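Local coordinates for protein PfkB family carbohydrate kinase (Listeria grayi DSM 20601, PDB 4GM6) that probably phosphorylates a sugar or sugar acid, being a carbohydrate kinase of the PfkB family, at residues 246-254 with 264-272. Numbering follows the deposited sequence.
Sequences IELFYATKR and LQGHLWTQG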
# COMPACT_ATOMS: atom_id res chain seq x y z
N ILE C 246 46.51 -1.95 -19.98
CA ILE C 246 45.13 -2.38 -19.83
C ILE C 246 44.85 -3.58 -20.73
O ILE C 246 44.75 -3.45 -21.93
CB ILE C 246 44.16 -1.23 -20.18
CG1 ILE C 246 44.27 -0.09 -19.18
CG2 ILE C 246 42.72 -1.70 -20.23
CD1 ILE C 246 43.64 1.17 -19.63
N GLU C 247 44.70 -4.74 -20.11
CA GLU C 247 44.45 -6.02 -20.80
C GLU C 247 43.06 -6.09 -21.52
O GLU C 247 42.96 -6.50 -22.67
CB GLU C 247 44.61 -7.15 -19.80
CG GLU C 247 44.37 -8.56 -20.33
CD GLU C 247 44.55 -9.60 -19.25
OE1 GLU C 247 44.14 -10.78 -19.48
OE2 GLU C 247 45.09 -9.25 -18.17
N LEU C 248 41.98 -5.69 -20.85
CA LEU C 248 40.67 -5.61 -21.55
C LEU C 248 39.76 -4.51 -21.05
O LEU C 248 39.77 -4.19 -19.87
CB LEU C 248 39.92 -6.96 -21.58
CG LEU C 248 39.34 -7.55 -20.30
CD1 LEU C 248 38.34 -8.63 -20.67
CD2 LEU C 248 40.45 -8.14 -19.43
N PHE C 249 39.03 -3.91 -22.00
CA PHE C 249 38.01 -2.92 -21.69
C PHE C 249 36.65 -3.58 -21.81
O PHE C 249 36.50 -4.59 -22.50
CB PHE C 249 38.07 -1.73 -22.67
CG PHE C 249 39.34 -0.94 -22.59
CD1 PHE C 249 39.49 0.09 -21.67
CD2 PHE C 249 40.39 -1.20 -23.46
CE1 PHE C 249 40.65 0.83 -21.61
CE2 PHE C 249 41.56 -0.46 -23.41
CZ PHE C 249 41.70 0.55 -22.48
N TYR C 250 35.65 -3.03 -21.12
CA TYR C 250 34.29 -3.54 -21.26
C TYR C 250 33.30 -2.44 -20.95
O TYR C 250 33.59 -1.55 -20.15
CB TYR C 250 34.07 -4.74 -20.32
CG TYR C 250 34.31 -4.44 -18.86
CD1 TYR C 250 35.60 -4.41 -18.34
CD2 TYR C 250 33.24 -4.22 -17.99
CE1 TYR C 250 35.82 -4.14 -17.00
CE2 TYR C 250 33.46 -3.96 -16.64
CZ TYR C 250 34.75 -3.92 -16.15
OH TYR C 250 34.98 -3.66 -14.82
N ALA C 251 32.14 -2.50 -21.58
CA ALA C 251 31.09 -1.53 -21.36
C ALA C 251 29.84 -1.98 -22.08
O ALA C 251 29.89 -2.94 -22.86
CB ALA C 251 31.53 -0.16 -21.87
N THR C 252 28.73 -1.29 -21.83
CA THR C 252 27.54 -1.54 -22.63
C THR C 252 27.33 -0.37 -23.57
O THR C 252 27.70 0.75 -23.28
CB THR C 252 26.29 -1.70 -21.75
OG1 THR C 252 26.22 -0.61 -20.83
CG2 THR C 252 26.36 -2.99 -20.96
N LYS C 253 26.76 -0.64 -24.74
CA LYS C 253 26.32 0.44 -25.58
C LYS C 253 24.82 0.56 -25.37
O LYS C 253 24.07 -0.38 -25.65
CB LYS C 253 26.65 0.18 -27.05
CG LYS C 253 26.20 1.31 -27.97
CD LYS C 253 26.47 1.00 -29.43
CE LYS C 253 25.65 1.92 -30.33
NZ LYS C 253 25.89 1.67 -31.77
N ARG C 254 24.40 1.70 -24.84
CA ARG C 254 23.02 1.93 -24.49
C ARG C 254 22.40 2.93 -25.46
O ARG C 254 22.89 4.05 -25.62
CB ARG C 254 22.92 2.45 -23.05
CG ARG C 254 21.50 2.51 -22.52
CD ARG C 254 21.48 3.14 -21.14
NE ARG C 254 22.15 2.31 -20.15
CZ ARG C 254 21.56 1.35 -19.45
NH1 ARG C 254 20.26 1.08 -19.63
NH2 ARG C 254 22.27 0.66 -18.56
N LEU C 264 20.34 -2.35 -25.50
CA LEU C 264 21.54 -2.60 -24.71
C LEU C 264 22.33 -3.71 -25.36
O LEU C 264 21.79 -4.75 -25.69
CB LEU C 264 21.17 -3.04 -23.29
CG LEU C 264 22.33 -2.97 -22.30
CD1 LEU C 264 22.56 -1.53 -21.88
CD2 LEU C 264 22.03 -3.84 -21.09
N GLN C 265 23.63 -3.46 -25.53
CA GLN C 265 24.51 -4.38 -26.21
C GLN C 265 25.84 -4.31 -25.48
O GLN C 265 26.35 -3.22 -25.21
CB GLN C 265 24.68 -3.98 -27.68
CG GLN C 265 25.68 -4.83 -28.46
CD GLN C 265 25.67 -4.52 -29.94
OE1 GLN C 265 25.77 -3.37 -30.35
NE2 GLN C 265 25.55 -5.56 -30.76
N GLY C 266 26.38 -5.46 -25.09
CA GLY C 266 27.64 -5.46 -24.36
C GLY C 266 28.81 -5.46 -25.33
O GLY C 266 28.72 -6.04 -26.41
N HIS C 267 29.89 -4.77 -24.95
CA HIS C 267 31.16 -4.80 -25.66
C HIS C 267 32.24 -5.29 -24.70
O HIS C 267 32.26 -4.95 -23.50
CB HIS C 267 31.56 -3.41 -26.17
CG HIS C 267 30.69 -2.86 -27.27
ND1 HIS C 267 30.63 -1.52 -27.58
CD2 HIS C 267 29.82 -3.47 -28.12
CE1 HIS C 267 29.76 -1.32 -28.57
NE2 HIS C 267 29.25 -2.49 -28.92
N LEU C 268 33.14 -6.10 -25.23
CA LEU C 268 34.32 -6.52 -24.49
C LEU C 268 35.51 -6.60 -25.45
O LEU C 268 35.49 -7.38 -26.41
CB LEU C 268 34.06 -7.86 -23.79
CG LEU C 268 35.19 -8.44 -22.93
CD1 LEU C 268 35.72 -7.41 -21.95
CD2 LEU C 268 34.68 -9.67 -22.19
N TRP C 269 36.53 -5.78 -25.19
CA TRP C 269 37.69 -5.64 -26.07
C TRP C 269 38.91 -6.24 -25.39
O TRP C 269 39.25 -5.89 -24.26
CB TRP C 269 37.93 -4.16 -26.40
CG TRP C 269 39.01 -3.90 -27.42
CD1 TRP C 269 38.84 -3.57 -28.74
CD2 TRP C 269 40.43 -3.95 -27.20
NE1 TRP C 269 40.06 -3.42 -29.36
CE2 TRP C 269 41.05 -3.64 -28.44
CE3 TRP C 269 41.24 -4.23 -26.09
CZ2 TRP C 269 42.45 -3.60 -28.59
CZ3 TRP C 269 42.63 -4.18 -26.24
CH2 TRP C 269 43.21 -3.87 -27.48
N THR C 270 39.60 -7.13 -26.10
CA THR C 270 40.79 -7.74 -25.55
C THR C 270 41.70 -8.29 -26.65
O THR C 270 41.23 -8.97 -27.57
CB THR C 270 40.47 -8.82 -24.51
OG1 THR C 270 41.65 -9.10 -23.71
CG2 THR C 270 39.97 -10.09 -25.17
N GLN C 271 42.99 -7.98 -26.52
CA GLN C 271 44.03 -8.36 -27.48
C GLN C 271 43.61 -8.10 -28.93
O GLN C 271 43.54 -9.04 -29.74
CB GLN C 271 44.52 -9.81 -27.27
CG GLN C 271 43.47 -10.77 -26.72
CD GLN C 271 44.13 -12.01 -26.11
OE1 GLN C 271 44.97 -11.91 -25.23
NE2 GLN C 271 43.75 -13.19 -26.59
N GLY C 272 43.25 -6.86 -29.24
CA GLY C 272 43.05 -6.43 -30.64
C GLY C 272 41.66 -6.62 -31.18
O GLY C 272 41.37 -6.21 -32.30
O HOH W 1 44.65 -6.86 -24.70
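Phe249, Ala251 and Lys253 pair with Trp269, His267 and Gln265 as three antiparallel hydrogen-bonded pairs, the strand axes 4.5 Å apart at closest approach and their N-to-C directions 154° apart. The bonds from Lys253 N to Gln265 O (2.7 Å) and from His267 N to Ala251 O are nearly linear at the hydrogen and arrive almost head-on to the carbonyl. Where strand 248-254 starts, Thr270 OG1 donates to Glu247 O (3.1 Å) from above the carbonyl plane, and a water bridges the same oxygen to Gln271 N.

On one face Phe249 and Trp269 lie side by side and point the same way; CE3 of the indole stands at the edge of the phenyl ring, 4.1 Å from Phe249 CD2. Both rings also meet Tyr236 of helix 235-242. Further along, the imidazole of His267 crosses the base of the Lys253 side chain, His267 CE1 lying 3.8 Å from Lys253 CB. The two strands form a beta hairpin on the antiparallel side of the large mixed sheet, an alpha/beta core consistent with the ribokinase-like fold of PfkB kinases.

The other face faces helix 291-304 through Leu248, Tyr250 and Thr252. Leu268 packs against Tyr250 CB, though the modelled position of its CD1 is doubtful, while Leu264 CD1 touches Thr252 CB and sits over the centre of one face of the Arg254 guanidinium, 3.9 Å above its plane. A bend at chi3 (-67°) turns this group back over the leucine, and Arg254 NH1 hydrogen-bonds His262 and His324.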